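Local coordinates for protein UDP-N-Acetylenolpyruvylglucosamine Reductase (Thermus caldophilus, PDB 2GQU) that acts in cell wall formation as an FAD-dependent enzyme that probably reduces UDP-N-acetylenolpyruvylglucosamine to UDP-N-acetylmuramate with NADPH, at residues Gly198-Asn203 and Leu260-Glu265; Leu128-Val133 and Arg164-Leu169. All blocks are in the same frame, centred on the assembly; numbering follows the deposited sequence.

Contact 1: Gly198-Asn203 and Leu260-Glu265; sequences GCAFKN and LELEWE. With EPU (uridine-diphosphate-2(N-acetylglucosaminyl) butyric acid), chain C.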
ATOM      1  N   GLY A 198      -6.925  -5.540   0.097  1.00 20.41           N
ATOM      2  CA  GLY A 198      -7.863  -4.458   0.372  1.00 20.08           C
ATOM      3  C   GLY A 198      -8.904  -4.360  -0.723  1.00 19.94           C
ATOM      4  O   GLY A 198      -9.312  -5.385  -1.284  1.00 20.03           O
ATOM      5  N   CYS A 199      -9.332  -3.139  -1.037  1.00 19.36           N
ATOM      6  CA  CYS A 199     -10.326  -2.942  -2.087  1.00 18.63           C
ATOM      7  C   CYS A 199      -9.736  -3.210  -3.460  1.00 18.16           C
ATOM      8  O   CYS A 199      -8.759  -2.578  -3.844  1.00 17.98           O
ATOM      9  CB  CYS A 199     -10.886  -1.527  -2.046  1.00 18.98           C
ATOM     10  SG  CYS A 199     -12.114  -1.329  -0.775  1.00 21.01           S
ATOM     11  N   ALA A 200     -10.328  -4.151  -4.194  1.00 16.96           N
ATOM     12  CA  ALA A 200      -9.847  -4.471  -5.537  1.00 16.55           C
ATOM     13  C   ALA A 200     -10.119  -3.362  -6.549  1.00 16.54           C
ATOM     14  O   ALA A 200      -9.288  -3.100  -7.416  1.00 16.71           O
ATOM     15  CB  ALA A 200     -10.456  -5.790  -6.022  1.00 16.05           C
ATOM     16  N   PHE A 201     -11.288  -2.735  -6.441  1.00 16.81           N
ATOM     17  CA  PHE A 201     -11.726  -1.731  -7.399  1.00 17.55           C
ATOM     18  C   PHE A 201     -11.751  -0.342  -6.776  1.00 18.54           C
ATOM     19  O   PHE A 201     -12.095  -0.179  -5.610  1.00 19.16           O
ATOM     20  CB  PHE A 201     -13.101  -2.091  -7.987  1.00 16.74           C
ATOM     21  CG  PHE A 201     -13.134  -3.442  -8.665  1.00 16.62           C
ATOM     22  CD1 PHE A 201     -13.631  -4.566  -8.006  1.00 15.58           C
ATOM     23  CD2 PHE A 201     -12.669  -3.586  -9.971  1.00 16.04           C
ATOM     24  CE1 PHE A 201     -13.637  -5.812  -8.637  1.00 14.70           C
ATOM     25  CE2 PHE A 201     -12.674  -4.819 -10.599  1.00 15.49           C
ATOM     26  CZ  PHE A 201     -13.163  -5.931  -9.943  1.00 15.39           C
ATOM     27  N   LYS A 202     -11.393   0.665  -7.560  1.00 19.86           N
ATOM     28  CA  LYS A 202     -11.583   2.034  -7.093  1.00 21.67           C
ATOM     29  C   LYS A 202     -13.074   2.377  -7.072  1.00 21.57           C
ATOM     30  O   LYS A 202     -13.839   1.838  -7.857  1.00 21.35           O
ATOM     31  CB  LYS A 202     -10.819   3.024  -7.961  1.00 22.23           C
ATOM     32  CG  LYS A 202     -10.839   2.743  -9.445  1.00 23.50           C
ATOM     33  CD  LYS A 202     -10.096   3.833 -10.241  1.00 24.09           C
ATOM     34  CE  LYS A 202      -8.726   4.177  -9.668  1.00 26.54           C
ATOM     35  NZ  LYS A 202      -7.697   3.145  -9.985  1.00 28.89           N
ATOM     36  N   ASN A 203     -13.486   3.269  -6.169  1.00 22.36           N
ATOM     37  CA  ASN A 203     -14.882   3.713  -6.141  1.00 22.76           C
ATOM     38  C   ASN A 203     -15.123   4.698  -7.263  1.00 24.12           C
ATOM     39  O   ASN A 203     -14.338   5.642  -7.409  1.00 23.27           O
ATOM     40  CB  ASN A 203     -15.212   4.442  -4.836  1.00 22.96           C
ATOM     41  CG  ASN A 203     -15.361   3.523  -3.658  1.00 22.01           C
ATOM     42  OD1 ASN A 203     -15.669   2.329  -3.801  1.00 21.49           O
ATOM     43  ND2 ASN A 203     -15.177   4.082  -2.461  1.00 22.12           N
ATOM     44  N   LEU A 260     -16.176  -1.208 -13.585  1.00 19.61           N
ATOM     45  CA  LEU A 260     -15.280  -0.821 -12.505  1.00 19.31           C
ATOM     46  C   LEU A 260     -13.832  -0.965 -12.941  1.00 19.00           C
ATOM     47  O   LEU A 260     -13.498  -1.889 -13.688  1.00 18.86           O
ATOM     48  CB  LEU A 260     -15.541  -1.692 -11.270  1.00 19.09           C
ATOM     49  CG  LEU A 260     -16.868  -1.467 -10.536  1.00 19.74           C
ATOM     50  CD1 LEU A 260     -17.076  -2.537  -9.469  1.00 19.89           C
ATOM     51  CD2 LEU A 260     -16.961  -0.058  -9.921  1.00 20.84           C
ATOM     52  N   GLU A 261     -12.978  -0.060 -12.454  1.00 19.18           N
ATOM     53  CA  GLU A 261     -11.537  -0.126 -12.721  1.00 19.05           C
ATOM     54  C   GLU A 261     -10.807  -0.611 -11.467  1.00 18.53           C
ATOM     55  O   GLU A 261     -11.200  -0.279 -10.342  1.00 18.20           O
ATOM     56  CB  GLU A 261     -10.994   1.251 -13.142  1.00 19.39           C
ATOM     57  CG  GLU A 261     -11.496   1.798 -14.505  1.00 23.24           C
ATOM     58  CD  GLU A 261     -11.099   0.930 -15.708  1.00 27.52           C
ATOM     59  OE1 GLU A 261      -9.937   0.460 -15.774  1.00 29.58           O
ATOM     60  OE2 GLU A 261     -11.959   0.717 -16.598  1.00 31.72           O
ATOM     61  N   LEU A 262      -9.741  -1.385 -11.666  1.00 17.88           N
ATOM     62  CA  LEU A 262      -8.927  -1.873 -10.553  1.00 18.22           C
ATOM     63  C   LEU A 262      -8.251  -0.760  -9.756  1.00 18.32           C
ATOM     64  O   LEU A 262      -7.721   0.189 -10.340  1.00 18.83           O
ATOM     65  CB  LEU A 262      -7.840  -2.819 -11.054  1.00 18.66           C
ATOM     66  CG  LEU A 262      -8.214  -4.276 -11.297  1.00 19.04           C
ATOM     67  CD1 LEU A 262      -6.975  -5.062 -11.720  1.00 19.65           C
ATOM     68  CD2 LEU A 262      -8.831  -4.886 -10.049  1.00 19.26           C
ATOM     69  N   GLU A 263      -8.253  -0.891  -8.431  1.00 17.98           N
ATOM     70  CA  GLU A 263      -7.364  -0.087  -7.580  1.00 17.54           C
ATOM     71  C   GLU A 263      -5.990  -0.757  -7.473  1.00 16.93           C
ATOM     72  O   GLU A 263      -4.969  -0.071  -7.434  1.00 15.68           O
ATOM     73  CB  GLU A 263      -7.948   0.175  -6.177  1.00 17.91           C
ATOM     74  CG  GLU A 263      -6.954   0.835  -5.184  1.00 18.33           C
ATOM     75  CD  GLU A 263      -7.589   1.229  -3.851  1.00 18.49           C
ATOM     76  OE1 GLU A 263      -7.001   0.944  -2.781  1.00 20.54           O
ATOM     77  OE2 GLU A 263      -8.664   1.855  -3.874  1.00 19.45           O
ATOM     78  N   TRP A 264      -5.978  -2.091  -7.436  1.00 16.52           N
ATOM     79  CA  TRP A 264      -4.733  -2.842  -7.399  1.00 16.12           C
ATOM     80  C   TRP A 264      -3.821  -2.482  -8.555  1.00 16.45           C
ATOM     81  O   TRP A 264      -4.289  -2.243  -9.676  1.00 16.32           O
ATOM     82  CB  TRP A 264      -4.991  -4.323  -7.551  1.00 16.29           C
ATOM     83  CG  TRP A 264      -5.732  -4.969  -6.460  1.00 16.32           C
ATOM     84  CD1 TRP A 264      -5.859  -4.563  -5.160  1.00 17.48           C
ATOM     85  CD2 TRP A 264      -6.408  -6.209  -6.570  1.00 16.37           C
ATOM     86  NE1 TRP A 264      -6.606  -5.487  -4.453  1.00 17.91           N
ATOM     87  CE2 TRP A 264      -6.950  -6.508  -5.305  1.00 16.65           C
ATOM     88  CE3 TRP A 264      -6.616  -7.099  -7.630  1.00 16.97           C
ATOM     89  CZ2 TRP A 264      -7.683  -7.667  -5.068  1.00 18.44           C
ATOM     90  CZ3 TRP A 264      -7.348  -8.236  -7.398  1.00 17.11           C
ATOM     91  CH2 TRP A 264      -7.878  -8.510  -6.128  1.00 16.99           C
ATOM     92  N   GLU A 265      -2.530  -2.475  -8.265  1.00 16.82           N
ATOM     93  CA  GLU A 265      -1.467  -2.456  -9.276  1.00 18.24           C
ATOM     94  C   GLU A 265      -1.191  -3.905  -9.653  1.00 17.74           C
ATOM     95  O   GLU A 265      -1.046  -4.771  -8.774  1.00 17.30           O
ATOM     96  CB  GLU A 265      -0.194  -1.857  -8.683  1.00 19.64           C
ATOM     97  CG  GLU A 265       0.125  -0.405  -9.075  1.00 25.90           C
ATOM     98  CD  GLU A 265       1.312  -0.292 -10.030  1.00 29.39           C
ATOM     99  OE1 GLU A 265       2.407  -0.822  -9.732  1.00 32.91           O
ATOM    100  OE2 GLU A 265       1.160   0.350 -11.088  1.00 33.65           O
TER
HETATM  101  N1U EPU C 601     -21.397  -1.890   2.147  1.00 29.05           N
HETATM  102  C2U EPU C 601     -22.350  -2.746   1.543  1.00 28.18           C
HETATM  103  N3U EPU C 601     -21.960  -3.874   0.943  1.00 27.53           N
HETATM  104  C4U EPU C 601     -20.663  -4.194   0.805  1.00 27.49           C
HETATM  105  C5U EPU C 601     -19.662  -3.368   1.298  1.00 27.20           C
HETATM  106  C6U EPU C 601     -20.022  -2.183   1.923  1.00 28.30           C
HETATM  107  O2U EPU C 601     -23.568  -2.506   1.665  1.00 28.03           O
HETATM  108  O4U EPU C 601     -20.353  -5.256   0.232  1.00 26.43           O
HETATM  109  C1D EPU C 601     -21.762  -0.492   2.395  1.00 30.25           C
HETATM  110  C2D EPU C 601     -21.293  -0.253   3.823  1.00 31.14           C
HETATM  111  O2D EPU C 601     -22.240  -0.752   4.779  1.00 33.10           O
HETATM  112  C3D EPU C 601     -21.133   1.245   3.886  1.00 31.10           C
HETATM  113  C4D EPU C 601     -20.932   1.674   2.435  1.00 29.79           C
HETATM  114  O4D EPU C 601     -21.171   0.533   1.599  1.00 29.77           O
HETATM  115  O3D EPU C 601     -22.344   1.799   4.411  1.00 31.19           O
HETATM  116  C5D EPU C 601     -19.502   2.154   2.217  1.00 28.82           C
HETATM  117  O5D EPU C 601     -18.634   1.086   2.596  1.00 27.73           O
HETATM  118  PA  EPU C 601     -17.236   1.389   3.334  1.00 27.78           P
HETATM  119  O1A EPU C 601     -17.490   2.272   4.531  1.00 28.75           O
HETATM  120  O2A EPU C 601     -16.475   0.097   3.519  1.00 27.53           O
HETATM  121  O3A EPU C 601     -16.450   2.291   2.244  1.00 26.86           O
HETATM  122  PB  EPU C 601     -15.976   1.875   0.751  1.00 24.61           P
HETATM  123  O1B EPU C 601     -16.306   3.042  -0.151  1.00 24.80           O
HETATM  124  O2B EPU C 601     -16.439   0.482   0.374  1.00 25.87           O
HETATM  125  C1  EPU C 601     -13.654   3.028   1.086  1.00 25.16           C
HETATM  126  C2  EPU C 601     -12.209   2.802   0.668  1.00 26.55           C
HETATM  127  C3  EPU C 601     -11.521   1.889   1.663  1.00 24.12           C
HETATM  128  C4  EPU C 601     -11.517   2.594   3.018  1.00 23.60           C
HETATM  129  C5  EPU C 601     -12.958   2.888   3.462  1.00 23.04           C
HETATM  130  C6  EPU C 601     -13.000   3.786   4.698  1.00 23.75           C
HETATM  131  C7  EPU C 601     -11.921   3.363  -1.636  1.00 34.34           C
HETATM  132  C8  EPU C 601     -11.779   2.935  -3.051  1.00 36.10           C
HETATM  133  N2  EPU C 601     -12.114   2.389  -0.729  1.00 29.97           N
HETATM  134  O1  EPU C 601     -14.382   1.809   0.961  1.00 24.34           O
HETATM  135  O3  EPU C 601     -10.194   1.740   1.202  1.00 22.64           O
HETATM  136  O4  EPU C 601     -10.850   1.803   4.003  1.00 23.49           O
HETATM  137  O5  EPU C 601     -13.697   3.547   2.423  1.00 24.86           O
HETATM  138  O6  EPU C 601     -12.849   5.162   4.293  1.00 22.53           O
HETATM  139  O7  EPU C 601     -11.858   4.544  -1.339  1.00 36.75           O
HETATM  140  C1E EPU C 601      -8.699   0.249   0.044  1.00 20.76           C
HETATM  141  O1E EPU C 601      -8.113  -0.832  -0.143  1.00 20.71           O
HETATM  142  O2E EPU C 601      -8.496   1.279  -0.642  1.00 20.85           O
HETATM  143  C2E EPU C 601      -9.656   0.402   1.118  1.00 22.41           C
HETATM  144  C3E EPU C 601      -9.980  -0.574   1.964  1.00 21.73           C
HETATM  145  O   HOH W   1     -11.961   1.035  -3.303  1.00 37.75           O
HETATM  146  O   HOH W   2     -14.124   1.918 -10.799  1.00 22.77           O

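Contact 2: Leu128-Val133 and Arg164-Leu169; sequences LEAVEV and RVRLKL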
ATOM      1  N   LEU A 128       1.972  14.876   5.308  1.00 13.01           N
ATOM      2  CA  LEU A 128       3.351  15.097   4.878  1.00 12.87           C
ATOM      3  C   LEU A 128       3.802  16.551   4.952  1.00 13.53           C
ATOM      4  O   LEU A 128       3.057  17.456   4.549  1.00 13.93           O
ATOM      5  CB  LEU A 128       3.522  14.645   3.419  1.00 12.60           C
ATOM      6  CG  LEU A 128       3.369  13.144   3.139  1.00 12.34           C
ATOM      7  CD1 LEU A 128       3.406  12.879   1.626  1.00 12.93           C
ATOM      8  CD2 LEU A 128       4.433  12.318   3.858  1.00 12.31           C
ATOM      9  N   GLU A 129       5.034  16.747   5.427  1.00 13.94           N
ATOM     10  CA  GLU A 129       5.737  18.027   5.334  1.00 14.68           C
ATOM     11  C   GLU A 129       6.798  18.036   4.239  1.00 14.26           C
ATOM     12  O   GLU A 129       7.014  19.054   3.592  1.00 14.56           O
ATOM     13  CB  GLU A 129       6.390  18.381   6.671  1.00 15.74           C
ATOM     14  CG  GLU A 129       5.362  18.784   7.715  1.00 19.47           C
ATOM     15  CD  GLU A 129       5.971  19.284   9.012  1.00 22.32           C
ATOM     16  OE1 GLU A 129       5.238  19.958   9.769  1.00 24.46           O
ATOM     17  OE2 GLU A 129       7.161  18.999   9.287  1.00 24.26           O
ATOM     18  N   ALA A 130       7.488  16.909   4.045  1.00 13.19           N
ATOM     19  CA  ALA A 130       8.549  16.830   3.039  1.00 12.27           C
ATOM     20  C   ALA A 130       8.727  15.375   2.670  1.00 12.27           C
ATOM     21  O   ALA A 130       8.447  14.486   3.473  1.00 12.90           O
ATOM     22  CB  ALA A 130       9.875  17.397   3.565  1.00 13.26           C
ATOM     23  N   VAL A 131       9.229  15.133   1.470  1.00 11.17           N
ATOM     24  CA  VAL A 131       9.422  13.770   1.000  1.00 11.75           C
ATOM     25  C   VAL A 131      10.770  13.694   0.293  1.00 11.41           C
ATOM     26  O   VAL A 131      11.017  14.471  -0.636  1.00 12.20           O
ATOM     27  CB  VAL A 131       8.312  13.349  -0.001  1.00 11.20           C
ATOM     28  CG1 VAL A 131       8.513  11.915  -0.486  1.00 12.08           C
ATOM     29  CG2 VAL A 131       6.908  13.511   0.605  1.00 12.02           C
ATOM     30  N   GLU A 132      11.634  12.771   0.725  1.00 10.92           N
ATOM     31  CA  GLU A 132      12.890  12.509   0.008  1.00 10.99           C
ATOM     32  C   GLU A 132      12.596  11.458  -1.061  1.00 11.29           C
ATOM     33  O   GLU A 132      12.019  10.407  -0.766  1.00 10.84           O
ATOM     34  CB  GLU A 132      13.973  12.008   0.966  1.00 11.14           C
ATOM     35  CG  GLU A 132      15.306  11.832   0.281  1.00 11.02           C
ATOM     36  CD  GLU A 132      16.378  11.345   1.218  1.00 12.29           C
ATOM     37  OE1 GLU A 132      17.193  12.166   1.703  1.00 16.22           O
ATOM     38  OE2 GLU A 132      16.412  10.130   1.464  1.00 14.07           O
ATOM     39  N   VAL A 133      12.992  11.745  -2.306  1.00 11.22           N
ATOM     40  CA  VAL A 133      12.761  10.824  -3.422  1.00 11.62           C
ATOM     41  C   VAL A 133      14.074  10.613  -4.138  1.00 11.78           C
ATOM     42  O   VAL A 133      14.743  11.585  -4.493  1.00 12.51           O
ATOM     43  CB  VAL A 133      11.710  11.366  -4.450  1.00 11.50           C
ATOM     44  CG1 VAL A 133      11.506  10.401  -5.599  1.00 12.63           C
ATOM     45  CG2 VAL A 133      10.364  11.634  -3.777  1.00 11.14           C
ATOM     46  N   ARG A 164      12.404   8.563   2.475  1.00 11.58           N
ATOM     47  CA  ARG A 164      12.183   9.097   3.812  1.00 12.58           C
ATOM     48  C   ARG A 164      11.161  10.224   3.711  1.00 11.55           C
ATOM     49  O   ARG A 164      11.050  10.870   2.650  1.00 11.02           O
ATOM     50  CB  ARG A 164      13.497   9.661   4.390  1.00 13.54           C
ATOM     51  CG  ARG A 164      14.290   8.759   5.288  1.00 17.91           C
ATOM     52  CD  ARG A 164      15.750   9.289   5.427  1.00 17.12           C
ATOM     53  NE  ARG A 164      16.728   8.212   5.336  1.00 23.10           N
ATOM     54  CZ  ARG A 164      17.452   7.952   4.259  1.00 25.65           C
ATOM     55  NH1 ARG A 164      17.333   8.708   3.196  1.00 26.39           N
ATOM     56  NH2 ARG A 164      18.314   6.941   4.252  1.00 30.01           N
ATOM     57  N   VAL A 165      10.433  10.467   4.799  1.00 10.38           N
ATOM     58  CA  VAL A 165       9.474  11.585   4.851  1.00 10.78           C
ATOM     59  C   VAL A 165       9.593  12.347   6.163  1.00 10.79           C
ATOM     60  O   VAL A 165      10.139  11.827   7.139  1.00 10.95           O
ATOM     61  CB  VAL A 165       7.991  11.113   4.695  1.00 10.68           C
ATOM     62  CG1 VAL A 165       7.780  10.323   3.379  1.00 12.25           C
ATOM     63  CG2 VAL A 165       7.545  10.309   5.912  1.00 12.00           C
ATOM     64  N   ARG A 166       9.095  13.579   6.149  1.00 11.26           N
ATOM     65  CA  ARG A 166       8.810  14.333   7.363  1.00 12.13           C
ATOM     66  C   ARG A 166       7.298  14.433   7.485  1.00 12.63           C
ATOM     67  O   ARG A 166       6.596  14.818   6.544  1.00 12.67           O
ATOM     68  CB  ARG A 166       9.405  15.739   7.306  1.00 12.49           C
ATOM     69  CG  ARG A 166      10.891  15.810   7.274  1.00 15.85           C
ATOM     70  CD  ARG A 166      11.283  17.232   7.576  1.00 20.34           C
ATOM     71  NE  ARG A 166      10.861  17.554   8.938  1.00 21.47           N
ATOM     72  CZ  ARG A 166      11.678  17.626   9.990  1.00 20.15           C
ATOM     73  NH1 ARG A 166      12.982  17.487   9.835  1.00 21.89           N
ATOM     74  NH2 ARG A 166      11.184  17.886  11.196  1.00 18.19           N
ATOM     75  N   LEU A 167       6.786  14.078   8.653  1.00 12.85           N
ATOM     76  CA  LEU A 167       5.353  14.079   8.877  1.00 13.84           C
ATOM     77  C   LEU A 167       4.863  15.413   9.419  1.00 14.90           C
ATOM     78  O   LEU A 167       5.600  16.118  10.120  1.00 16.30           O
ATOM     79  CB  LEU A 167       4.982  12.938   9.840  1.00 13.34           C
ATOM     80  CG  LEU A 167       5.288  11.515   9.359  1.00 12.25           C
ATOM     81  CD1 LEU A 167       5.079  10.498  10.479  1.00 13.26           C
ATOM     82  CD2 LEU A 167       4.464  11.136   8.124  1.00 13.14           C
ATOM     83  N   LYS A 168       3.603  15.723   9.115  1.00 16.16           N
ATOM     84  CA  LYS A 168       2.917  16.911   9.610  1.00 17.93           C
ATOM     85  C   LYS A 168       2.034  16.498  10.781  1.00 17.81           C
ATOM     86  O   LYS A 168       0.942  15.974  10.577  1.00 18.74           O
ATOM     87  CB  LYS A 168       2.070  17.508   8.479  1.00 18.30           C
ATOM     88  CG  LYS A 168       1.450  18.865   8.772  1.00 19.78           C
ATOM     89  CD  LYS A 168       0.836  19.466   7.489  1.00 20.68           C
ATOM     90  CE  LYS A 168      -0.642  19.138   7.335  1.00 26.14           C
ATOM     91  NZ  LYS A 168      -1.122  19.199   5.905  1.00 27.29           N
ATOM     92  N   LEU A 169       2.528  16.698  12.001  1.00 18.12           N
ATOM     93  CA  LEU A 169       1.806  16.296  13.202  1.00 19.22           C
ATOM     94  C   LEU A 169       1.646  17.447  14.175  1.00 21.10           C
ATOM     95  O   LEU A 169       2.420  18.416  14.142  1.00 21.53           O
ATOM     96  CB  LEU A 169       2.517  15.123  13.888  1.00 18.55           C
ATOM     97  CG  LEU A 169       2.877  13.926  13.005  1.00 18.20           C
ATOM     98  CD1 LEU A 169       3.734  12.965  13.798  1.00 18.30           C
ATOM     99  CD2 LEU A 169       1.619  13.231  12.520  1.00 18.97           C
TER
HETATM  100  O   HOH W   3       1.591  19.794   3.847  1.00 29.73           O
HETATM  101  O   HOH W   4       3.048  20.358  12.279  1.00 34.78           O

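Contact 1: Gly198-Asn203 and Leu260-Glu265
Ala200 O is gripped by two successive amides of segment 260-265: Glu263 N gives it a short bond of 2.6 Å, and Trp264 N adds a weak one. Leu262 turns its CA hydrogen to the same oxygen. Two residues along, Lys202 N bonds to Glu261 O at 2.9 Å, the donor lying almost on the carbonyl axis, and a water bridges Lys202 O and Glu261 N. Two irregular segments are thus laced at a single bridge, Phe201 with Leu262, in the manner of a sheet but without its regularity. Lys202 begins with CG wedged between its backbone N and carbonyl carbon (chi1 40°) and bends at chi3 and chi4, which curls NZ back to Leu262 O at 3.0 Å.

Next to these bonds, Ala200 CB sits over the face of the Trp264 six-membered ring, 3.7 Å from its centroid, a CH-pi contact; the indole NE1 is held by Ala197 O. Replacing this tryptophan with an alanine would probably open a gap against Ala200 CB and leave Ala197 O without its indole donor. Leu260 lays CD1 over one face of the Phe201 ring, and the Glu261 carbonyl oxygen lies at that ring's edge.

The contact also borders the active site. Cys199 N donates to O1E of the bound substrate at 2.8 Å, its SG lies 3.6 Å from substrate C3E, and Asn203 ND2 holds phosphate oxygen O1B. Glu263 stretches out with CG anti to its backbone N (chi1 171°), placing its carboxylate beside the substrate carboxylate, while Arg152 forms a salt bridge with Glu263 OE2. The backbone bonds are thus consistent with holding Glu263, and Cys199 as the probable proton donor, beside the enolpyruvyl group to be reduced.

Contact 2: Leu128-Val133 and Arg164-Leu169
Arg164 lies alongside Glu132, both pointing the same way, and NH1 meets OE2 in a salt bridge whose modelled spacing is doubtfully short. The carboxylate, reached through a side chain whose CG points opposite the backbone N (chi1 -176°), approaches the guanidinium edge with its own plane turned 85° from it. Arg31 and Thr163 also hold this carboxylate, and Glu68 pairs with Arg164. In the backbone Arg164 O accepts Glu132 N at 2.8 Å.

Val165 pairs with Val131 on the other face, where Leu128 CD2 packs against Val165 CB at 3.8 Å; Val109 and Val113 of helix 109-114 join this apolar layer.

At Arg166 the antiparallel ladder changes. Its N bonds to Ala130 O at 2.9 Å, but its O takes both Glu129 N, at 2.7 Å, and, weakly, Ala130 N: a classic beta bulge, coinciding with the corner at Glu129. The guanidinium, in a cation-pi pair with Trp77, lies nearly coplanar with the Glu129 carboxylate, although the salt bridge from NE to OE2 is long, 4.0 Å.

Leu167 then reaches Leu128 CD2 with its own CD2, and Lys168 rests CB on Glu129 CG at 3.6 Å, while a water bound to Leu128 O accepts a weak bond from Lys168 NZ.

The contact thus joins strands 128-135 and 161-171 of the antiparallel sheet, away from the annotated sites, with charged groups beside Ala130 on one face and aliphatic packing around Val165 on the other.

Following the chain from its N terminus, contact 2 comes first: strand 128-135 turns back through strand 138-142, and a long loop returns as strand 161-171, so the contact closes a helix-free excursion within the antiparallel sheet. Only later does contact 1 open, closing a second loop of 56 residues that holds helices 209-215 and 244-257 and strand 235-238. The two are in series, neither nested nor crossed, on opposite sides of the chain's centre, with nearest atoms about 15 Å apart. They are nonetheless connected: the loop closed by contact 2 carries Arg152, which reaches Glu263 of contact 1 beside the substrate.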